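Mucosa-associated lymphoid tissue lymphoma translocation protein 1 (Isoform 2) (Homo sapiens, PDB 3BFO) is a paracaspase, a putative cysteine peptidase linked to ubiquitin-like conjugation, whose immunoglobulin-like domain described here probably serves protein–protein contacts. Local coordinates at residues Ile6-Thr11 and Val22-Ala27; Gln13-Gly18 and Pro55-Glu60; Pro33-Phe38 and Thr48-Met53; Trp37-Leu42 and Gly63-His68. One frame throughout, in Å; residues are numbered along the deposited sequence.

Contact 1 of 4, residues Ile6-Thr11 and Val22-Ala27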
# COMPACT_ATOMS: atom_id res chain seq x y z
N ILE A 6 11.01 2.71 5.60
CA ILE A 6 10.12 1.58 5.29
C ILE A 6 10.94 0.29 5.50
O ILE A 6 12.05 0.09 4.89
CB ILE A 6 9.60 1.67 3.84
CG1 ILE A 6 8.69 2.91 3.71
CG2 ILE A 6 8.78 0.38 3.48
CD1 ILE A 6 8.21 3.16 2.34
N CYS A 7 10.35 -0.61 6.29
CA CYS A 7 11.00 -1.88 6.60
C CYS A 7 10.25 -3.04 5.98
O CYS A 7 10.88 -4.04 5.65
CB CYS A 7 11.07 -2.05 8.10
SG CYS A 7 12.23 -0.84 8.80
N VAL A 8 8.92 -2.94 5.85
CA VAL A 8 8.11 -4.01 5.21
C VAL A 8 7.55 -3.35 3.97
O VAL A 8 6.84 -2.33 4.03
CB VAL A 8 6.98 -4.55 6.07
CG1 VAL A 8 6.12 -5.58 5.30
CG2 VAL A 8 7.51 -5.17 7.35
N GLU A 9 7.94 -3.91 2.82
CA GLU A 9 7.53 -3.50 1.50
C GLU A 9 6.31 -4.33 1.04
O GLU A 9 6.26 -5.53 1.34
CB GLU A 9 8.67 -3.58 0.48
CG GLU A 9 9.73 -2.56 0.72
CD GLU A 9 9.43 -1.12 0.21
OE1 GLU A 9 8.34 -0.84 -0.28
OE2 GLU A 9 10.36 -0.27 0.30
N PRO A 10 5.35 -3.74 0.28
CA PRO A 10 4.25 -4.52 -0.26
C PRO A 10 4.80 -5.50 -1.30
O PRO A 10 5.91 -5.33 -1.81
CB PRO A 10 3.32 -3.47 -0.88
CG PRO A 10 4.21 -2.30 -1.19
CD PRO A 10 5.29 -2.33 -0.12
N THR A 11 3.97 -6.50 -1.60
CA THR A 11 4.24 -7.59 -2.54
C THR A 11 3.20 -7.61 -3.69
O THR A 11 2.01 -7.45 -3.46
CB THR A 11 4.19 -8.99 -1.86
OG1 THR A 11 5.03 -9.00 -0.68
CG2 THR A 11 4.73 -10.09 -2.80
N VAL A 22 -4.38 -8.38 -0.11
CA VAL A 22 -3.75 -7.88 1.13
C VAL A 22 -2.43 -7.21 0.78
O VAL A 22 -1.54 -7.88 0.32
CB VAL A 22 -3.48 -9.04 2.11
CG1 VAL A 22 -2.70 -8.58 3.31
CG2 VAL A 22 -4.79 -9.64 2.56
N LEU A 23 -2.31 -5.89 0.98
CA LEU A 23 -1.08 -5.14 0.78
C LEU A 23 -0.65 -4.59 2.12
O LEU A 23 -1.47 -4.15 2.92
CB LEU A 23 -1.30 -4.02 -0.25
CG LEU A 23 -1.48 -4.49 -1.67
CD1 LEU A 23 -1.97 -3.33 -2.56
CD2 LEU A 23 -0.18 -5.04 -2.23
N GLN A 24 0.65 -4.61 2.38
CA GLN A 24 1.16 -4.14 3.65
C GLN A 24 2.40 -3.28 3.42
O GLN A 24 3.26 -3.64 2.60
CB GLN A 24 1.51 -5.33 4.54
CG GLN A 24 1.90 -4.92 6.01
CD GLN A 24 1.99 -6.10 7.00
OE1 GLN A 24 2.19 -7.22 6.58
NE2 GLN A 24 1.79 -5.86 8.26
N CYS A 25 2.51 -2.22 4.20
CA CYS A 25 3.73 -1.39 4.22
C CYS A 25 3.91 -0.98 5.66
O CYS A 25 2.99 -0.49 6.28
CB CYS A 25 3.50 -0.18 3.28
SG CYS A 25 4.99 0.88 3.25
N VAL A 26 5.11 -1.22 6.22
CA VAL A 26 5.39 -0.88 7.61
C VAL A 26 6.66 -0.08 7.67
O VAL A 26 7.66 -0.49 7.06
CB VAL A 26 5.55 -2.11 8.50
CG1 VAL A 26 5.72 -1.68 9.99
CG2 VAL A 26 4.39 -3.05 8.35
N ALA A 27 6.64 1.04 8.35
CA ALA A 27 7.80 1.88 8.52
C ALA A 27 8.06 2.09 10.00
O ALA A 27 7.16 1.95 10.83
CB ALA A 27 7.60 3.23 7.85
O HOH W 1 1.99 -6.71 0.59
O HOH W 2 0.82 -8.41 -1.11
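Cys7 and Val8 both direct their backbone N-H groups at one acceptor, Val26 O, on the antiparallel neighbouring strand. The bond from Cys7 N to Val26 O measures 2.8 Å; that from Val8 N is straighter, 173° at the hydrogen, and meets Val26 O on a lone pair. Two residues facing one make a classic beta bulge, which shifts the register by one between the Ile6–Ala27 and Val8–Val26 pairs. Val26 N returns a bond of 3.0 Å to Val8 O, an oxygen that also receives a CA-H...O contact from Cys25. The Val8 and Val26 side chains lie alongside each other, pointing the same way, with their CB atoms 3.7 Å apart. On the other face, Ile6 carries CG2 anti to the backbone N, which brings this methyl within 3.8 Å of Cys25 SG. Direct backbone bonding ends with Val8; at Pro10 the N has no hydrogen to offer the nearby Gln24 O, and Pro10 CB instead packs 4.1 Å from Leu23 CD2. Beyond it, one water accepts from Thr11 N and Gln24 N, and a second donates to Thr11 O and Val22 O. Further in, Val69 backs Ile6, Cys25 and Ala27, while Trp37 touches Pro10, Leu23 and Cys25. Glu9 OE1 is bonded to Lys79 N of strand 75-85. The first strand of this immunoglobulin fold thus turns away from its sheet at a bulge and a proline, and two waters bridge the backbone N-H and C=O groups where the strands part.

Contact 2 of 4, residues Gln13-Gly18 and Pro55-Glu60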
# COMPACT_ATOMS: atom_id res chain seq x y z
N GLN A 13 0.91 -9.49 -6.45
CA GLN A 13 0.06 -10.68 -6.29
C GLN A 13 -0.61 -10.92 -7.62
O GLN A 13 -0.97 -10.00 -8.37
CB GLN A 13 -1.01 -10.52 -5.23
CG GLN A 13 -0.54 -10.27 -3.77
CD GLN A 13 0.03 -11.49 -3.13
OE1 GLN A 13 -0.13 -12.63 -3.60
NE2 GLN A 13 0.73 -11.29 -2.01
N LYS A 14 -0.85 -12.21 -7.87
CA LYS A 14 -1.68 -12.67 -8.97
C LYS A 14 -2.87 -13.38 -8.36
O LYS A 14 -2.74 -14.41 -7.71
CB LYS A 14 -0.91 -13.65 -9.89
CG LYS A 14 -1.67 -14.00 -11.19
CD LYS A 14 -1.14 -15.23 -11.95
N LEU A 15 -4.04 -12.76 -8.51
CA LEU A 15 -5.25 -13.18 -7.79
C LEU A 15 -6.33 -13.58 -8.76
O LEU A 15 -6.34 -13.17 -9.90
CB LEU A 15 -5.77 -12.01 -6.93
CG LEU A 15 -4.77 -11.55 -5.87
CD1 LEU A 15 -5.36 -10.35 -5.13
CD2 LEU A 15 -4.40 -12.66 -4.88
N MET A 16 -7.28 -14.37 -8.27
CA MET A 16 -8.48 -14.68 -9.04
C MET A 16 -9.66 -13.85 -8.51
O MET A 16 -9.66 -13.45 -7.34
CB MET A 16 -8.77 -16.16 -8.96
CG MET A 16 -9.19 -16.76 -7.67
SD MET A 16 -9.37 -18.55 -7.91
CE MET A 16 -10.55 -18.61 -9.26
N PRO A 17 -10.70 -13.62 -9.34
CA PRO A 17 -11.86 -12.94 -8.78
C PRO A 17 -12.34 -13.75 -7.54
O PRO A 17 -12.37 -14.98 -7.58
CB PRO A 17 -12.87 -12.94 -9.95
CG PRO A 17 -11.98 -12.95 -11.14
CD PRO A 17 -10.85 -13.88 -10.79
N GLY A 18 -12.74 -13.06 -6.49
CA GLY A 18 -13.21 -13.73 -5.30
C GLY A 18 -12.14 -13.90 -4.25
O GLY A 18 -12.48 -14.14 -3.10
N PRO A 55 -11.63 -7.81 0.57
CA PRO A 55 -11.92 -9.20 0.82
C PRO A 55 -12.19 -10.09 -0.30
O PRO A 55 -11.75 -11.23 -0.31
CB PRO A 55 -13.13 -9.18 1.77
CG PRO A 55 -13.73 -7.84 1.64
CD PRO A 55 -12.60 -6.89 1.23
N TYR A 56 -12.92 -9.60 -1.29
CA TYR A 56 -13.35 -10.39 -2.43
C TYR A 56 -13.03 -9.48 -3.61
O TYR A 56 -13.74 -8.47 -3.85
CB TYR A 56 -14.90 -10.61 -2.46
CG TYR A 56 -15.48 -11.40 -1.30
CD1 TYR A 56 -15.52 -12.80 -1.32
CD2 TYR A 56 -16.00 -10.74 -0.20
CE1 TYR A 56 -16.06 -13.51 -0.24
CE2 TYR A 56 -16.50 -11.44 0.88
CZ TYR A 56 -16.54 -12.80 0.85
OH TYR A 56 -17.06 -13.46 1.95
N VAL A 57 -11.99 -9.77 -4.34
CA VAL A 57 -11.57 -8.91 -5.44
C VAL A 57 -12.29 -9.19 -6.73
O VAL A 57 -12.86 -10.27 -6.96
CB VAL A 57 -10.09 -9.00 -5.72
CG1 VAL A 57 -9.27 -8.57 -4.55
CG2 VAL A 57 -9.64 -10.40 -6.19
N ASP A 58 -12.30 -8.17 -7.57
CA ASP A 58 -12.75 -8.35 -8.95
C ASP A 58 -11.86 -7.52 -9.83
O ASP A 58 -10.87 -6.94 -9.37
CB ASP A 58 -14.25 -8.04 -9.11
CG ASP A 58 -14.92 -8.94 -10.14
OD1 ASP A 58 -14.27 -9.42 -11.12
OD2 ASP A 58 -16.13 -9.20 -9.95
N LEU A 59 -12.20 -7.44 -11.12
CA LEU A 59 -11.26 -6.82 -12.07
C LEU A 59 -10.99 -5.36 -11.73
O LEU A 59 -9.93 -4.83 -12.06
CB LEU A 59 -11.79 -6.94 -13.52
CG LEU A 59 -12.06 -8.37 -14.00
CD1 LEU A 59 -12.52 -8.32 -15.45
CD2 LEU A 59 -10.85 -9.26 -13.84
N GLU A 60 -11.95 -4.71 -11.08
CA GLU A 60 -11.77 -3.31 -10.71
C GLU A 60 -10.59 -3.10 -9.76
O GLU A 60 -10.06 -2.00 -9.66
CB GLU A 60 -13.03 -2.71 -10.08
CG GLU A 60 -13.40 -3.34 -8.74
CD GLU A 60 -14.48 -2.57 -8.01
OE1 GLU A 60 -14.36 -1.34 -7.86
OE2 GLU A 60 -15.46 -3.20 -7.58
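The Tyr56 ring meets Gly18 obliquely, its CD1 lying 3.8 Å from Gly18 O. The Asp58 carboxylate brings OD1 to 4.0 Å from CB of the Pro17 ring, while the same oxygen takes the Leu59 N-H on its anti side, 21° out of the carboxylate plane; this local bond helps to set how the group is turned. Between these two flat groups runs the central link, a nearly straight hydrogen bond of 2.8 Å from Gly18 N to Val57 O. Pro17 CA adds a CA-H...O contact to Val57 O. Val57 holds CG2 between its backbone N and carbonyl carbon, and this methyl reaches 3.3 Å from Met16 O and also packs on Leu15 CB. The backbone of Gly18 has a positive phi, 96°, at which a CB would be pressed against the carbonyl oxygen of Pro17. Leu21 and Ile85 extend the apolar setting of Val57, and its backbone is also bonded to that of Ser19. Mostly exposed, the contact lies at one end of the immunoglobulin beta sandwich, where the turn after strand 13-15 is tied to the loop joining strands 51-54 and 63-70.

Contact 3 of 4, residues Pro33-Phe38 and Thr48-Met53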
# COMPACT_ATOMS: atom_id res chain seq x y z
N PRO A 33 5.48 7.36 11.72
CA PRO A 33 5.03 7.48 10.32
C PRO A 33 3.54 7.38 10.15
O PRO A 33 2.86 6.60 10.84
CB PRO A 33 5.75 6.35 9.61
CG PRO A 33 6.95 6.06 10.49
CD PRO A 33 6.49 6.30 11.88
N HIS A 34 3.05 8.13 9.17
CA HIS A 34 1.72 8.04 8.61
C HIS A 34 1.81 7.41 7.22
O HIS A 34 2.86 7.39 6.59
CB HIS A 34 1.16 9.45 8.46
CG HIS A 34 0.94 10.13 9.75
ND1 HIS A 34 1.89 10.90 10.38
CD2 HIS A 34 -0.17 10.20 10.52
CE1 HIS A 34 1.37 11.42 11.48
NE2 HIS A 34 0.13 10.99 11.60
N TYR A 35 0.64 6.93 6.79
CA TYR A 35 0.55 6.12 5.56
C TYR A 35 -0.61 6.65 4.71
O TYR A 35 -1.65 7.06 5.24
CB TYR A 35 0.22 4.65 5.91
CG TYR A 35 1.29 4.02 6.78
CD1 TYR A 35 2.36 3.32 6.23
CD2 TYR A 35 1.26 4.19 8.16
CE1 TYR A 35 3.35 2.81 7.05
CE2 TYR A 35 2.24 3.72 8.98
CZ TYR A 35 3.31 3.02 8.42
OH TYR A 35 4.32 2.54 9.25
N GLN A 36 -0.45 6.53 3.40
CA GLN A 36 -1.58 6.77 2.50
C GLN A 36 -1.36 5.90 1.25
O GLN A 36 -0.34 6.02 0.60
CB GLN A 36 -1.67 8.24 2.09
CG GLN A 36 -2.77 8.51 1.00
CD GLN A 36 -4.19 8.19 1.43
OE1 GLN A 36 -4.72 8.71 2.40
NE2 GLN A 36 -4.80 7.28 0.70
N TRP A 37 -2.34 5.03 0.96
CA TRP A 37 -2.24 4.16 -0.19
C TRP A 37 -2.76 4.83 -1.45
O TRP A 37 -3.68 5.65 -1.43
CB TRP A 37 -3.06 2.88 0.05
CG TRP A 37 -2.38 1.95 1.02
CD1 TRP A 37 -2.55 1.91 2.37
CD2 TRP A 37 -1.38 1.00 0.71
NE1 TRP A 37 -1.72 0.94 2.94
CE2 TRP A 37 -0.99 0.39 1.93
CE3 TRP A 37 -0.79 0.56 -0.45
CZ2 TRP A 37 -0.00 -0.62 1.99
CZ3 TRP A 37 0.19 -0.43 -0.39
CH2 TRP A 37 0.59 -0.99 0.81
N PHE A 38 -2.18 4.43 -2.58
CA PHE A 38 -2.54 4.92 -3.89
C PHE A 38 -2.74 3.76 -4.82
O PHE A 38 -2.08 2.73 -4.70
CB PHE A 38 -1.43 5.82 -4.44
CG PHE A 38 -1.31 7.12 -3.68
CD1 PHE A 38 -1.95 8.28 -4.11
CD2 PHE A 38 -0.59 7.18 -2.48
CE1 PHE A 38 -1.90 9.49 -3.36
CE2 PHE A 38 -0.53 8.37 -1.75
CZ PHE A 38 -1.21 9.52 -2.17
N THR A 48 -5.31 4.65 5.14
CA THR A 48 -4.20 5.32 5.83
C THR A 48 -3.57 4.40 6.85
O THR A 48 -2.95 4.84 7.80
CB THR A 48 -4.66 6.62 6.50
OG1 THR A 48 -5.70 6.30 7.42
CG2 THR A 48 -5.14 7.60 5.49
N LYS A 49 -3.75 3.10 6.66
CA LYS A 49 -3.23 2.08 7.55
C LYS A 49 -2.11 1.29 6.89
O LYS A 49 -1.96 1.34 5.68
CB LYS A 49 -4.35 1.13 8.00
CG LYS A 49 -5.47 1.78 8.72
CD LYS A 49 -4.98 2.36 10.05
CE LYS A 49 -6.16 2.87 10.89
NZ LYS A 49 -7.04 1.74 11.36
N LYS A 50 -1.30 0.62 7.72
CA LYS A 50 -0.22 -0.21 7.21
C LYS A 50 -0.75 -1.32 6.29
O LYS A 50 -0.06 -1.72 5.35
CB LYS A 50 0.54 -0.85 8.39
CG LYS A 50 1.31 0.16 9.20
CD LYS A 50 1.87 -0.49 10.47
CE LYS A 50 2.75 0.45 11.30
NZ LYS A 50 3.18 -0.21 12.57
N LEU A 51 -1.98 -1.81 6.56
CA LEU A 51 -2.62 -2.80 5.73
C LEU A 51 -3.68 -2.18 4.83
O LEU A 51 -4.46 -1.33 5.29
CB LEU A 51 -3.33 -3.84 6.59
CG LEU A 51 -2.43 -4.75 7.36
CD1 LEU A 51 -3.30 -5.63 8.25
CD2 LEU A 51 -1.61 -5.65 6.40
N TYR A 52 -3.73 -2.62 3.59
CA TYR A 52 -4.85 -2.32 2.69
C TYR A 52 -5.40 -3.68 2.30
O TYR A 52 -4.67 -4.52 1.77
CB TYR A 52 -4.40 -1.54 1.45
CG TYR A 52 -5.49 -1.40 0.44
CD1 TYR A 52 -6.65 -0.72 0.75
CD2 TYR A 52 -5.43 -1.98 -0.80
CE1 TYR A 52 -7.71 -0.60 -0.16
CE2 TYR A 52 -6.44 -1.88 -1.72
CZ TYR A 52 -7.59 -1.18 -1.41
OH TYR A 52 -8.62 -1.07 -2.31
N MET A 53 -6.69 -3.94 2.57
CA MET A 53 -7.24 -5.29 2.29
C MET A 53 -8.62 -5.20 1.72
O MET A 53 -9.47 -4.51 2.28
CB MET A 53 -7.32 -6.12 3.56
CG MET A 53 -6.01 -6.37 4.18
SD MET A 53 -6.18 -7.11 5.77
CE MET A 53 -6.30 -8.81 5.23
O HOH W 3 -1.53 6.96 8.74
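Tyr35 and Lys50 cross obliquely, the lysine chain running over one face of the ring with CG 3.8 Å from its centroid. Lys50 is extended beyond CG, which carries CE onward to 3.3 Å from Tyr35 OH; that hydroxyl is itself hydrogen-bonded to Ala27 N. Trp37 is gripped in a different way. Its NE1 bonds to Lys49 O at 2.8 Å, close to the ring plane and nearly along the C=O axis, but bent, 144° at the hydrogen. Lys50 O lies at the same ring's edge, near CZ2. Over a face, Tyr52 CB stands 3.8 Å from the centroid of the five-membered ring, only 3° off its normal. Trp37 is the core tryptophan of the immunoglobulin fold, reaching from strand 34-39 to the opposite sheet. A phenylalanine in its place, lacking the indole N-H, would probably leave Lys49 O without its donor and open a gap near Lys50 O. A bend at chi2 (62°) folds the Gln36 amide along its own strand, where NE2 meets Trp37 O on a lone pair, while OE1 lies 3.3 Å from Thr48 CG2. A water bridges Tyr35 N and Thr48 O.

Contact 4 of 4, residues Trp37-Leu42 and Gly63-His68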
# COMPACT_ATOMS: atom_id res chain seq x y z
N TRP A 37 -2.34 5.03 0.96
CA TRP A 37 -2.24 4.16 -0.19
C TRP A 37 -2.76 4.83 -1.45
O TRP A 37 -3.68 5.65 -1.43
CB TRP A 37 -3.06 2.88 0.05
CG TRP A 37 -2.38 1.95 1.02
CD1 TRP A 37 -2.55 1.91 2.37
CD2 TRP A 37 -1.38 1.00 0.71
NE1 TRP A 37 -1.72 0.94 2.94
CE2 TRP A 37 -0.99 0.39 1.93
CE3 TRP A 37 -0.79 0.56 -0.45
CZ2 TRP A 37 -0.00 -0.62 1.99
CZ3 TRP A 37 0.19 -0.43 -0.39
CH2 TRP A 37 0.59 -0.99 0.81
N PHE A 38 -2.18 4.43 -2.58
CA PHE A 38 -2.54 4.92 -3.89
C PHE A 38 -2.74 3.76 -4.82
O PHE A 38 -2.08 2.73 -4.70
CB PHE A 38 -1.43 5.82 -4.44
CG PHE A 38 -1.31 7.12 -3.68
CD1 PHE A 38 -1.95 8.28 -4.11
CD2 PHE A 38 -0.59 7.18 -2.48
CE1 PHE A 38 -1.90 9.49 -3.36
CE2 PHE A 38 -0.53 8.37 -1.75
CZ PHE A 38 -1.21 9.52 -2.17
N LYS A 39 -3.69 3.90 -5.72
CA LYS A 39 -3.79 2.98 -6.85
C LYS A 39 -3.94 3.83 -8.10
O LYS A 39 -4.66 4.82 -8.12
CB LYS A 39 -4.99 2.05 -6.72
CG LYS A 39 -5.16 1.15 -7.94
CD LYS A 39 -6.42 0.30 -7.91
CE LYS A 39 -7.74 1.08 -7.79
NZ LYS A 39 -8.86 0.20 -7.26
N ASN A 40 -3.27 3.40 -9.15
CA ASN A 40 -3.38 4.08 -10.49
C ASN A 40 -3.39 5.60 -10.32
O ASN A 40 -4.28 6.32 -10.88
CB ASN A 40 -4.63 3.62 -11.23
CG ASN A 40 -4.63 2.13 -11.52
OD1 ASN A 40 -3.59 1.50 -11.52
ND2 ASN A 40 -5.81 1.58 -11.77
N GLU A 41 -2.43 6.07 -9.53
CA GLU A 41 -2.08 7.49 -9.35
C GLU A 41 -3.07 8.27 -8.51
O GLU A 41 -2.93 9.50 -8.35
CB GLU A 41 -1.76 8.20 -10.69
CG GLU A 41 -0.65 7.50 -11.44
CD GLU A 41 0.73 7.69 -10.82
OE1 GLU A 41 0.95 8.68 -10.09
OE2 GLU A 41 1.63 6.87 -11.11
N LEU A 42 -4.06 7.61 -7.96
CA LEU A 42 -5.10 8.26 -7.18
C LEU A 42 -5.08 7.75 -5.72
O LEU A 42 -4.91 6.55 -5.49
CB LEU A 42 -6.46 7.97 -7.81
CG LEU A 42 -6.65 8.29 -9.30
CD1 LEU A 42 -7.96 7.73 -9.86
CD2 LEU A 42 -6.59 9.78 -9.46
N GLY A 63 -4.41 -3.25 -10.70
CA GLY A 63 -3.75 -1.96 -10.89
C GLY A 63 -2.40 -1.96 -10.23
O GLY A 63 -1.89 -2.99 -9.74
N THR A 64 -1.82 -0.75 -10.22
CA THR A 64 -0.50 -0.54 -9.70
C THR A 64 -0.69 0.23 -8.40
O THR A 64 -1.35 1.27 -8.44
CB THR A 64 0.38 0.29 -10.68
OG1 THR A 64 0.44 -0.41 -11.91
CG2 THR A 64 1.76 0.39 -10.05
N TYR A 65 -0.14 -0.29 -7.29
CA TYR A 65 -0.36 0.31 -5.94
C TYR A 65 0.95 0.69 -5.32
O TYR A 65 1.99 0.10 -5.59
CB TYR A 65 -1.00 -0.71 -5.01
CG TYR A 65 -2.43 -1.15 -5.35
CD1 TYR A 65 -3.52 -0.68 -4.61
CD2 TYR A 65 -2.68 -2.02 -6.42
CE1 TYR A 65 -4.82 -1.08 -4.87
CE2 TYR A 65 -4.00 -2.41 -6.68
CZ TYR A 65 -5.03 -1.96 -5.92
OH TYR A 65 -6.32 -2.38 -6.14
N TRP A 66 0.89 1.67 -4.43
CA TRP A 66 2.03 2.00 -3.59
C TRP A 66 1.50 2.80 -2.40
O TRP A 66 0.35 3.22 -2.38
CB TRP A 66 3.06 2.83 -4.33
CG TRP A 66 2.43 3.92 -5.03
CD1 TRP A 66 1.71 3.87 -6.25
CD2 TRP A 66 2.57 5.26 -4.72
NE1 TRP A 66 1.31 5.12 -6.60
CE2 TRP A 66 1.82 6.00 -5.66
CE3 TRP A 66 3.16 5.93 -3.65
CZ2 TRP A 66 1.69 7.43 -5.58
CZ3 TRP A 66 3.03 7.33 -3.58
CH2 TRP A 66 2.32 8.06 -4.55
N CYS A 67 2.37 2.94 -1.41
CA CYS A 67 2.03 3.64 -0.18
C CYS A 67 3.00 4.77 0.02
O CYS A 67 4.21 4.55 -0.05
CB CYS A 67 2.06 2.64 0.98
SG CYS A 67 1.42 3.28 2.52
N HIS A 68 2.47 5.96 0.30
CA HIS A 68 3.31 7.09 0.71
C HIS A 68 3.40 7.08 2.22
O HIS A 68 2.39 7.01 2.91
CB HIS A 68 2.71 8.41 0.23
CG HIS A 68 3.58 9.58 0.52
ND1 HIS A 68 4.81 9.75 -0.07
CD2 HIS A 68 3.44 10.62 1.38
CE1 HIS A 68 5.37 10.87 0.35
NE2 HIS A 68 4.58 11.40 1.27
O HOH W 4 -8.57 -1.41 -4.93
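Phe38 N gives the shortest direct hydrogen bond between these antiparallel strands, 2.8 Å to Trp66 O, and Trp66 N returns a longer one to Phe38 O. On one face of the sheet the Phe38 ring and the six-membered ring of Trp66 form an offset stack, centroids 4.4 Å apart and planes at 10°. Trp66 places CG between its backbone N and carbonyl carbon (chi1 48°), which brings a face of the indole against Phe38 CB. On the other face, Cys67 CB sits 3.6 Å from the centroid of the Trp37 six-membered ring, and its sulfur lies over the five-membered ring. With Trp37 cut back to an alanine, Cys67 would probably face a gap and its sulfur would lose the aromatic face. In one of its two conformers, Lys39 runs alongside Tyr65, CG over the phenol ring. Tyr65 OH is bonded to His61 O, the tyrosine corner familiar in immunoglobulin domains. At the type I' turn, Asn40 N bonds to Thr64 O, and Asn40 OD1 accepts from Thr64 N at 3.1 Å; a CB on Gly63 would collide with this OD1. Cys67 SG stays too far from Cys25 SG for a disulfide: the cysteines between the sheets are unlinked here, and aromatic and sulfur packing fills this part of the core.

Overall arrangement
Contacts 1, 3 and 4 surround the core of one beta sandwich, whereas contact 2 is a surface tie at its end, about 16 to 19 Å between centres from the others. Contacts 3 and 4 share Trp37 and Phe38 of strand 34-39: contact 4 pairs that strand within its sheet, while contact 3 spans to the opposite sheet. Contact 1 lies in that opposite sheet, joined to contact 3 by backbone bonds between strands 21-28 and 51-54, and its Leu23 packs on Trp37 and Tyr65 of contact 4. Chemistry follows place: aromatic faces dominate contacts 3 and 4, bulged backbone and water mark contact 1, and a single direct hydrogen bond serves contact 2.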